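Long-range contacts in transaminase (Bacillus megaterium, PDB 5G0A), which is an S-selective omega-transaminase that binds pyridoxal-5'-phosphate and transfers amino groups between amines and carbonyl compounds: residues B[110-115]-B[309-314]; B[264-269]-B[287-292]; B[268-273]-B[280-285]. All coordinates share one frame; numbering follows the deposited sequence.

Contact 1 of 3, residues B[110-115]-B[309-314]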
loop_
_atom_site.group_PDB
_atom_site.type_symbol
_atom_site.label_atom_id
_atom_site.label_comp_id
_atom_site.label_asym_id
_atom_site.label_seq_id
_atom_site.Cartn_x
_atom_site.Cartn_y
_atom_site.Cartn_z
ATOM N N ASP B 110 25.246 22.564 -17.357
ATOM C CA ASP B 110 24.048 22.932 -18.103
ATOM C C ASP B 110 22.738 22.285 -17.627
ATOM O O ASP B 110 21.669 22.692 -18.064
ATOM C CB ASP B 110 24.246 22.680 -19.610
ATOM C CG ASP B 110 25.172 23.698 -20.252
ATOM O OD1 ASP B 110 25.515 24.697 -19.592
ATOM O OD2 ASP B 110 25.545 23.508 -21.427
ATOM N N TRP B 111 22.836 21.307 -16.741
ATOM C CA TRP B 111 21.619 20.604 -16.266
ATOM C C TRP B 111 20.672 21.487 -15.435
ATOM O O TRP B 111 19.463 21.331 -15.547
ATOM C CB TRP B 111 21.958 19.313 -15.517
ATOM C CG TRP B 111 22.365 19.458 -14.046
ATOM C CD1 TRP B 111 23.636 19.636 -13.556
ATOM C CD2 TRP B 111 21.502 19.401 -12.892
ATOM N NE1 TRP B 111 23.614 19.716 -12.187
ATOM C CE2 TRP B 111 22.325 19.582 -11.743
ATOM C CE3 TRP B 111 20.125 19.258 -12.720
ATOM C CZ2 TRP B 111 21.806 19.595 -10.436
ATOM C CZ3 TRP B 111 19.605 19.248 -11.418
ATOM C CH2 TRP B 111 20.443 19.418 -10.296
ATOM N N PRO B 112 21.206 22.453 -14.649
ATOM C CA PRO B 112 20.245 23.092 -13.721
ATOM C C PRO B 112 19.162 23.936 -14.361
ATOM O O PRO B 112 19.450 24.760 -15.254
ATOM C CB PRO B 112 21.144 23.962 -12.820
ATOM C CG PRO B 112 22.493 23.339 -12.919
ATOM C CD PRO B 112 22.597 22.818 -14.320
ATOM N N GLY B 113 17.920 23.743 -13.887
ATOM C CA GLY B 113 16.772 24.468 -14.411
ATOM C C GLY B 113 16.132 25.424 -13.423
ATOM O O GLY B 113 16.220 26.654 -13.573
ATOM N N LYS B 114 15.433 24.859 -12.426
ATOM C CA LYS B 114 14.704 25.668 -11.461
ATOM C C LYS B 114 14.792 25.083 -10.036
ATOM O O LYS B 114 14.985 23.900 -9.861
ATOM C CB LYS B 114 13.228 25.769 -11.858
ATOM C CG LYS B 114 12.923 26.755 -12.979
ATOM C CD LYS B 114 11.427 26.942 -13.118
ATOM C CE LYS B 114 11.066 28.227 -13.864
ATOM N NZ LYS B 114 9.604 28.463 -13.696
ATOM N N VAL B 115 14.652 25.955 -9.043
ATOM C CA VAL B 115 14.676 25.595 -7.626
ATOM C C VAL B 115 13.276 25.782 -7.003
ATOM O O VAL B 115 12.513 26.731 -7.355
ATOM C CB VAL B 115 15.690 26.492 -6.839
ATOM C CG1 VAL B 115 15.666 26.194 -5.343
ATOM C CG2 VAL B 115 17.113 26.354 -7.367
ATOM N N ALA B 309 15.926 22.761 -0.183
ATOM C CA ALA B 309 15.594 23.109 -1.554
ATOM C C ALA B 309 15.697 21.898 -2.440
ATOM O O ALA B 309 16.498 20.994 -2.177
ATOM C CB ALA B 309 16.553 24.171 -2.095
ATOM N N VAL B 310 14.968 21.968 -3.546
ATOM C CA VAL B 310 15.172 20.997 -4.619
ATOM C C VAL B 310 15.524 21.756 -5.890
ATOM O O VAL B 310 14.956 22.813 -6.167
ATOM C CB VAL B 310 13.918 20.071 -4.773
ATOM C CG1 VAL B 310 12.673 20.889 -5.099
ATOM C CG2 VAL B 310 14.173 19.032 -5.866
ATOM N N LEU B 311 16.482 21.227 -6.650
ATOM C CA LEU B 311 16.876 21.817 -7.928
ATOM C C LEU B 311 16.642 20.741 -8.990
ATOM O O LEU B 311 17.128 19.623 -8.850
ATOM C CB LEU B 311 18.350 22.204 -7.908
ATOM C CG LEU B 311 18.982 22.609 -9.265
ATOM C CD1 LEU B 311 18.311 23.864 -9.818
ATOM C CD2 LEU B 311 20.494 22.793 -9.071
ATOM N N VAL B 312 15.857 21.095 -9.993
ATOM C CA VAL B 312 15.507 20.155 -11.056
ATOM C C VAL B 312 16.113 20.634 -12.372
ATOM O O VAL B 312 16.372 21.835 -12.549
ATOM C CB VAL B 312 13.973 20.007 -11.246
ATOM C CG1 VAL B 312 13.278 19.628 -9.926
ATOM C CG2 VAL B 312 13.335 21.275 -11.841
ATOM N N SER B 313 16.322 19.684 -13.280
ATOM C CA SER B 313 16.907 19.962 -14.618
ATOM C C SER B 313 16.054 20.902 -15.465
ATOM O O SER B 313 14.865 21.089 -15.211
ATOM C CB SER B 313 17.128 18.639 -15.371
ATOM O OG SER B 313 15.873 18.055 -15.693
ATOM N N LYS B 314 16.654 21.466 -16.510
ATOM C CA LYS B 314 15.918 22.299 -17.437
ATOM C C LYS B 314 14.726 21.553 -18.043
ATOM O O LYS B 314 13.658 22.130 -18.213
ATOM C CB LYS B 314 16.855 22.775 -18.555
ATOM C CG LYS B 314 17.921 23.723 -18.045
ATOM C CD LYS B 314 18.741 24.309 -19.191
ATOM C CE LYS B 314 19.558 25.493 -18.704
ATOM N NZ LYS B 314 20.728 25.096 -17.892
HETATM O O HOH W 1 22.981 26.577 -18.566
#
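D110 offers its carbonyl oxygen to the lysine that opens the helix after strand 309-313. K314 NZ donates to D110 O at 2.6 Å, from above the carbonyl plane, and to P112 O at 3.0 Å. A water on NZ makes a weak link to D110 OD1. The K314 chain is extended and then bends at its last torsion (75°), turning the ammonium group onto these oxygens. W111 O accepts from K314 N at 3.0 Å. The W111 ring extends along strand 309-313. W111 CH2 lies 3.6 Å from L311 CD2, and L311 O sits at the ring edge, in plane. On the five-membered ring, W111 NE1 is hydrogen-bonded to Y284 OH. With an alanine here, L311 CD2 would probably lose this apolar neighbour and Y284 OH its indole partner. P112 CG lies over one face of the W111 indole, toward its rim, and P112 CB meets L311 CD2. G113 N and K114 N donate to V312 O, at 2.8 and 3.2 Å. A beta carbon on G113 would run into the backbone of 312-314. K114 O takes a nearly straight bond from V312 N (2.9 Å, 171° at the hydrogen). K114 NZ forms a salt bridge with D321 and hydrogen bonds to L21 O and Q28 of the second subunit. V115 places CG2 against L311 CD1 at 3.7 Å and CG1 against A309 CB. The doubled pairing onto V312 is a classic beta bulge. It lies where strand 112-118, outermost within this chain, pairs antiparallel with strand 308-313 in the seven-stranded sheet characteristic of fold-type I PLP enzymes.

Contact 2 of 3, residues B[264-269]-B[287-292]. Unlike the reference sequence in segment 264-269: N268 (reference Thr). With PLP (pyridoxal-5'-phosphate), chain K.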
loop_
_atom_site.group_PDB
_atom_site.type_symbol
_atom_site.label_atom_id
_atom_site.label_comp_id
_atom_site.label_asym_id
_atom_site.label_seq_id
_atom_site.Cartn_x
_atom_site.Cartn_y
_atom_site.Cartn_z
ATOM N N VAL B 264 15.304 6.406 -16.866
ATOM C CA VAL B 264 14.876 6.612 -15.462
ATOM C C VAL B 264 15.646 7.834 -14.956
ATOM O O VAL B 264 16.792 8.069 -15.374
ATOM C CB VAL B 264 15.188 5.324 -14.661
ATOM C CG1 VAL B 264 15.187 5.524 -13.150
ATOM C CG2 VAL B 264 14.229 4.199 -15.084
ATOM N N LEU B 265 15.009 8.643 -14.115
ATOM C CA LEU B 265 15.699 9.783 -13.522
ATOM C C LEU B 265 16.726 9.373 -12.456
ATOM O O LEU B 265 16.609 8.326 -11.818
ATOM C CB LEU B 265 14.683 10.780 -12.931
ATOM C CG LEU B 265 13.683 11.432 -13.875
ATOM C CD1 LEU B 265 12.692 12.288 -13.073
ATOM C CD2 LEU B 265 14.384 12.262 -14.977
ATOM N N TRP B 266 17.750 10.219 -12.282
ATOM C CA TRP B 266 18.679 10.098 -11.180
ATOM C C TRP B 266 18.565 11.310 -10.252
ATOM O O TRP B 266 18.812 12.455 -10.654
ATOM C CB TRP B 266 20.148 9.899 -11.678
ATOM C CG TRP B 266 21.163 9.932 -10.574
ATOM C CD1 TRP B 266 21.043 9.375 -9.321
ATOM C CD2 TRP B 266 22.464 10.539 -10.614
ATOM N NE1 TRP B 266 22.174 9.625 -8.580
ATOM C CE2 TRP B 266 23.061 10.330 -9.348
ATOM C CE3 TRP B 266 23.190 11.242 -11.601
ATOM C CZ2 TRP B 266 24.339 10.809 -9.030
ATOM C CZ3 TRP B 266 24.463 11.710 -11.273
ATOM C CH2 TRP B 266 25.017 11.497 -10.006
ATOM N N ILE B 267 18.114 11.049 -9.029
ATOM C CA ILE B 267 18.064 12.067 -7.983
ATOM C C ILE B 267 19.287 11.839 -7.122
ATOM O O ILE B 267 19.450 10.772 -6.533
ATOM C CB ILE B 267 16.810 11.897 -7.073
ATOM C CG1 ILE B 267 15.514 11.966 -7.902
ATOM C CG2 ILE B 267 16.866 12.950 -5.942
ATOM C CD1 ILE B 267 14.253 11.544 -7.117
ATOM N N ASN B 268 20.172 12.835 -7.024
ATOM C CA ASN B 268 21.188 12.728 -5.983
ATOM C C ASN B 268 20.861 13.615 -4.789
ATOM O O ASN B 268 20.572 14.794 -4.950
ATOM C CB ASN B 268 22.624 13.004 -6.467
ATOM C CG ASN B 268 23.638 12.605 -5.427
ATOM O OD1 ASN B 268 23.676 11.439 -4.980
ATOM N ND2 ASN B 268 24.441 13.571 -4.981
ATOM N N ASP B 269 20.867 12.997 -3.614
ATOM C CA ASP B 269 20.527 13.669 -2.369
ATOM C C ASP B 269 21.785 14.345 -1.831
ATOM O O ASP B 269 22.707 13.665 -1.363
ATOM C CB ASP B 269 19.988 12.631 -1.364
ATOM C CG ASP B 269 19.447 13.272 -0.077
ATOM O OD1 ASP B 269 19.704 14.473 0.166
ATOM O OD2 ASP B 269 18.751 12.556 0.675
ATOM N N TYR B 287 32.533 13.057 -9.450
ATOM C CA TYR B 287 32.333 11.894 -10.341
ATOM C C TYR B 287 32.135 12.187 -11.832
ATOM O O TYR B 287 31.861 11.270 -12.616
ATOM C CB TYR B 287 31.200 10.992 -9.778
ATOM C CG TYR B 287 31.522 10.562 -8.375
ATOM C CD1 TYR B 287 32.429 9.525 -8.147
ATOM C CD2 TYR B 287 31.008 11.258 -7.263
ATOM C CE1 TYR B 287 32.781 9.156 -6.866
ATOM C CE2 TYR B 287 31.360 10.894 -5.981
ATOM C CZ TYR B 287 32.245 9.844 -5.797
ATOM O OH TYR B 287 32.605 9.475 -4.541
ATOM N N GLY B 288 32.257 13.445 -12.230
ATOM C CA GLY B 288 32.221 13.800 -13.662
ATOM C C GLY B 288 30.864 13.649 -14.337
ATOM O O GLY B 288 30.783 13.482 -15.560
ATOM N N VAL B 289 29.792 13.712 -13.536
ATOM C CA VAL B 289 28.441 13.505 -14.035
ATOM C C VAL B 289 27.489 14.587 -13.545
ATOM O O VAL B 289 27.854 15.447 -12.740
ATOM C CB VAL B 289 27.876 12.103 -13.673
ATOM C CG1 VAL B 289 28.574 11.016 -14.475
ATOM C CG2 VAL B 289 27.974 11.825 -12.168
ATOM N N GLN B 290 26.274 14.566 -14.074
ATOM C CA GLN B 290 25.271 15.549 -13.708
ATOM C C GLN B 290 23.969 14.779 -13.473
ATOM O O GLN B 290 23.596 13.919 -14.287
ATOM C CB GLN B 290 25.117 16.615 -14.800
ATOM C CG GLN B 290 26.333 17.560 -14.859
ATOM C CD GLN B 290 26.271 18.632 -15.942
ATOM O OE1 GLN B 290 25.207 19.099 -16.330
ATOM N NE2 GLN B 290 27.451 19.046 -16.421
ATOM N N PRO B 291 23.293 15.063 -12.356
ATOM C CA PRO B 291 22.023 14.406 -12.049
ATOM C C PRO B 291 20.838 15.091 -12.729
ATOM O O PRO B 291 21.007 16.111 -13.421
ATOM C CB PRO B 291 21.921 14.577 -10.518
ATOM C CG PRO B 291 22.563 15.935 -10.294
ATOM C CD PRO B 291 23.707 16.003 -11.283
ATOM N N ASP B 292 19.632 14.535 -12.527
ATOM C CA ASP B 292 18.406 15.154 -13.020
ATOM C C ASP B 292 17.779 16.065 -11.966
ATOM O O ASP B 292 17.101 17.041 -12.286
ATOM C CB ASP B 292 17.396 14.059 -13.402
ATOM C CG ASP B 292 17.894 13.205 -14.562
ATOM O OD1 ASP B 292 17.886 13.716 -15.705
ATOM O OD2 ASP B 292 18.296 12.057 -14.331
HETATM N N1 PLP K . 19.029 13.475 3.310
HETATM C C2 PLP K . 20.280 13.292 3.795
HETATM C C2A PLP K . 21.329 12.617 2.939
HETATM C C3 PLP K . 20.640 13.825 5.130
HETATM O O3 PLP K . 21.876 13.708 5.635
HETATM C C4 PLP K . 19.602 14.505 5.920
HETATM C C4A PLP K . 19.944 15.106 7.284
HETATM C C5 PLP K . 18.265 14.592 5.284
HETATM C C6 PLP K . 18.048 14.049 4.026
HETATM C C5A PLP K . 17.073 15.206 6.003
HETATM O O4P PLP K . 17.249 16.567 6.338
HETATM P P PLP K . 16.373 17.149 7.568
HETATM O O1P PLP K . 16.702 18.612 7.451
HETATM O O2P PLP K . 14.907 16.817 7.352
HETATM O O3P PLP K . 16.931 16.499 8.806
#
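D292 OD2 is gripped by two groups. W266 N donates to it at 2.8 Å, nearly straight (168°), meeting the oxygen on its anti side. R256 forms a salt bridge to the same oxygen, which probably favours the ionised carboxylate. A second bond runs the other way: D292 N donates to W266 O at 2.9 Å, in the carbonyl plane. W266 and D292 are thus tied by two bonds, one of them through a side chain. L265 CD2 lies 3.7 Å from D292 CG.

The W266 indole has CG anti to the backbone N (chi1 173°), which carries the ring out over the loop. P291 CB sits over one ring face, 4.0 Å from the centroid of the six-membered ring, in a CH-pi contact. V289 CG2 touches W266 CZ3 at 3.6 Å, and these two side chains cross at about a right angle. The W266 NE1 end is held by T236.

Strand 265-269 runs between strands 231-236 and 293-296 in the large sheet, and loop 287-292 leads into the latter. Helix 251-262 supplies R256 and packs on W266 and V289. L265 and I267 rest on helix 121-136.

Contact 3 of 3, residues B[268-273]-B[280-285]. Unlike the reference sequence in segment 268-273: N268 (reference Thr). With PLP (pyridoxal-5'-phosphate), chain K.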
loop_
_atom_site.group_PDB
_atom_site.type_symbol
_atom_site.label_atom_id
_atom_site.label_comp_id
_atom_site.label_asym_id
_atom_site.label_seq_id
_atom_site.Cartn_x
_atom_site.Cartn_y
_atom_site.Cartn_z
ATOM N N ASN B 268 20.172 12.835 -7.024
ATOM C CA ASN B 268 21.188 12.728 -5.983
ATOM C C ASN B 268 20.861 13.615 -4.789
ATOM O O ASN B 268 20.572 14.794 -4.950
ATOM C CB ASN B 268 22.624 13.004 -6.467
ATOM C CG ASN B 268 23.638 12.605 -5.427
ATOM O OD1 ASN B 268 23.676 11.439 -4.980
ATOM N ND2 ASN B 268 24.441 13.571 -4.981
ATOM N N ASP B 269 20.867 12.997 -3.614
ATOM C CA ASP B 269 20.527 13.669 -2.369
ATOM C C ASP B 269 21.785 14.345 -1.831
ATOM O O ASP B 269 22.707 13.665 -1.363
ATOM C CB ASP B 269 19.988 12.631 -1.364
ATOM C CG ASP B 269 19.447 13.272 -0.077
ATOM O OD1 ASP B 269 19.704 14.473 0.166
ATOM O OD2 ASP B 269 18.751 12.556 0.675
ATOM N N GLU B 270 21.819 15.677 -1.939
ATOM C CA GLU B 270 22.970 16.469 -1.507
ATOM C C GLU B 270 22.719 17.174 -0.191
ATOM O O GLU B 270 23.396 18.151 0.116
ATOM C CB GLU B 270 23.286 17.544 -2.554
ATOM C CG GLU B 270 23.906 17.044 -3.870
ATOM C CD GLU B 270 25.370 16.620 -3.735
ATOM O OE1 GLU B 270 26.065 17.045 -2.776
ATOM O OE2 GLU B 270 25.848 15.861 -4.608
ATOM N N VAL B 271 21.729 16.729 0.578
ATOM C CA VAL B 271 21.428 17.457 1.823
ATOM C C VAL B 271 22.631 17.450 2.744
ATOM O O VAL B 271 22.940 18.468 3.360
ATOM C CB VAL B 271 20.199 16.871 2.564
ATOM C CG1 VAL B 271 20.074 17.473 3.971
ATOM C CG2 VAL B 271 18.939 17.148 1.760
ATOM N N LEU B 272 23.319 16.310 2.835
ATOM C CA LEU B 272 24.524 16.260 3.651
ATOM C C LEU B 272 25.801 16.631 2.891
ATOM O O LEU B 272 26.622 17.407 3.407
ATOM C CB LEU B 272 24.659 14.915 4.359
ATOM C CG LEU B 272 25.725 14.858 5.461
ATOM C CD1 LEU B 272 25.218 14.080 6.676
ATOM C CD2 LEU B 272 27.014 14.275 4.900
ATOM N N THR B 273 25.974 16.108 1.681
ATOM C CA THR B 273 27.247 16.348 0.962
ATOM C C THR B 273 27.338 17.705 0.275
ATOM O O THR B 273 28.396 18.058 -0.282
ATOM C CB THR B 273 27.520 15.259 -0.090
ATOM O OG1 THR B 273 26.401 15.200 -0.984
ATOM C CG2 THR B 273 27.745 13.905 0.592
ATOM N N LYS B 280 34.221 20.082 -2.806
ATOM C CA LYS B 280 33.694 20.663 -4.039
ATOM C C LYS B 280 32.325 21.232 -3.666
ATOM O O LYS B 280 31.859 20.997 -2.539
ATOM C CB LYS B 280 33.566 19.604 -5.144
ATOM C CG LYS B 280 34.915 19.085 -5.651
ATOM C CD LYS B 280 34.769 18.167 -6.854
ATOM C CE LYS B 280 36.151 17.766 -7.389
ATOM N NZ LYS B 280 36.785 18.878 -8.170
ATOM N N TRP B 281 31.705 21.995 -4.558
ATOM C CA TRP B 281 30.379 22.566 -4.235
ATOM C C TRP B 281 29.400 21.447 -3.857
ATOM O O TRP B 281 28.710 21.537 -2.834
ATOM C CB TRP B 281 29.836 23.426 -5.350
ATOM C CG TRP B 281 30.409 24.824 -5.273
ATOM C CD1 TRP B 281 31.351 25.364 -6.107
ATOM C CD2 TRP B 281 30.096 25.835 -4.301
ATOM N NE1 TRP B 281 31.654 26.663 -5.709
ATOM C CE2 TRP B 281 30.880 26.984 -4.624
ATOM C CE3 TRP B 281 29.225 25.897 -3.205
ATOM C CZ2 TRP B 281 30.825 28.161 -3.879
ATOM C CZ3 TRP B 281 29.164 27.086 -2.461
ATOM C CH2 TRP B 281 29.957 28.197 -2.803
ATOM N N PHE B 282 29.383 20.380 -4.658
ATOM C CA PHE B 282 28.482 19.243 -4.383
ATOM C C PHE B 282 29.186 17.904 -4.509
ATOM O O PHE B 282 30.128 17.765 -5.293
ATOM C CB PHE B 282 27.284 19.277 -5.325
ATOM C CG PHE B 282 26.395 20.453 -5.104
ATOM C CD1 PHE B 282 25.498 20.451 -4.044
ATOM C CD2 PHE B 282 26.464 21.570 -5.924
ATOM C CE1 PHE B 282 24.655 21.554 -3.824
ATOM C CE2 PHE B 282 25.632 22.663 -5.721
ATOM C CZ PHE B 282 24.744 22.667 -4.658
ATOM N N GLY B 283 28.726 16.932 -3.724
ATOM C CA GLY B 283 29.320 15.595 -3.696
ATOM C C GLY B 283 29.388 14.935 -5.060
ATOM O O GLY B 283 30.396 14.280 -5.369
ATOM N N TYR B 284 28.350 15.097 -5.875
ATOM C CA TYR B 284 28.325 14.431 -7.198
ATOM C C TYR B 284 29.448 14.921 -8.105
ATOM O O TYR B 284 29.819 14.238 -9.058
ATOM C CB TYR B 284 26.961 14.561 -7.925
ATOM C CG TYR B 284 26.642 15.947 -8.465
ATOM C CD1 TYR B 284 27.107 16.351 -9.727
ATOM C CD2 TYR B 284 25.864 16.843 -7.724
ATOM C CE1 TYR B 284 26.813 17.601 -10.228
ATOM C CE2 TYR B 284 25.560 18.114 -8.217
ATOM C CZ TYR B 284 26.063 18.486 -9.463
ATOM O OH TYR B 284 25.772 19.722 -9.971
ATOM N N GLN B 285 29.954 16.121 -7.829
ATOM C CA GLN B 285 30.980 16.737 -8.699
ATOM C C GLN B 285 32.330 16.033 -8.678
ATOM O O GLN B 285 33.179 16.276 -9.553
ATOM C CB GLN B 285 31.145 18.225 -8.385
ATOM C CG GLN B 285 29.885 19.002 -8.730
ATOM C CD GLN B 285 29.970 20.470 -8.379
ATOM O OE1 GLN B 285 30.421 20.851 -7.289
ATOM N NE2 GLN B 285 29.539 21.302 -9.300
HETATM N N1 PLP K . 19.029 13.475 3.310
HETATM C C2 PLP K . 20.280 13.292 3.795
HETATM C C2A PLP K . 21.329 12.617 2.939
HETATM C C3 PLP K . 20.640 13.825 5.130
HETATM O O3 PLP K . 21.876 13.708 5.635
HETATM C C4 PLP K . 19.602 14.505 5.920
HETATM C C4A PLP K . 19.944 15.106 7.284
HETATM C C5 PLP K . 18.265 14.592 5.284
HETATM C C6 PLP K . 18.048 14.049 4.026
HETATM C C5A PLP K . 17.073 15.206 6.003
HETATM O O4P PLP K . 17.249 16.567 6.338
HETATM P P PLP K . 16.373 17.149 7.568
HETATM O O1P PLP K . 16.702 18.612 7.451
HETATM O O2P PLP K . 14.907 16.817 7.352
HETATM O O3P PLP K . 16.931 16.499 8.806
HETATM O O HOH W 2 30.629 18.914 -1.322
#
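T273 and G283 bring their backbones together, with the two CA atoms 5.2 Å apart. The chain leaves strand 265-269 at D269 and winds through helical angles at V271 to T273. The facing segment turns into a short 3-10 helix at G283, where Q285 N bonds to F282 O. A water donates to both T273 O and K280 O, bridging them.

E270 reaches across and accepts from two successive backbone N-H groups. G283 N donates to E270 OE1 at 2.8 Å, on its syn side. E270 OE2 uses its syn lone pair to accept from Y284 N, at 2.9 Å. The E270 chain folds at chi2 (-74°), turning the carboxylate toward this backbone. T273 OG1 donates to E270 OE1 as well, at 2.6 Å. It comes from the opposite face of the carboxylate to G283 N, so this buried oxygen is held from both faces.

D269 OD1 accepts from V271 N, an Asx turn. D269 OD2 lies 2.8 Å from PLP N1 and also bonds to H149. An aspartate at the pyridine nitrogen is a hallmark of fold-type I aminotransferases, where it is thought to keep that nitrogen protonated. V271 CG1 packs on the cofactor ring, 3.6 Å from PLP C4.

Two aromatic rings present their edges to E270. F282 CD1 approaches E270 OE1 at 3.7 Å, with the ring turned 79° from the carboxylate. Y284 CD2 approaches E270 OE2 at 3.3 Å, while the Y284 hydroxyl bonds to E109. Y284 CB also touches N268 ND2, and N268 OD1 is held by T236.

The three contacts join parts of one large sheet and the loop that feeds it. Contacts 2 and 3 share N268 and D269, and their centres lie about 10 Å apart. Along the chain, both are nested inside the loop that contact 1 closes. Contact 1 meets contact 2 where S313 N probably bonds to D292 O (2.9 Å). W111 NE1 and Y284 OH (3.1 Å) link contacts 1 and 3 by a hydrogen bond. Y284 also packs on contact 2, where P291 CD is 3.6 Å from Y284 CE1. Contact 3 borders the cofactor through V271 and L272 as well as the shared D269. Contact 1 stands farther off: the A309 side chain is about 11 Å from PLP.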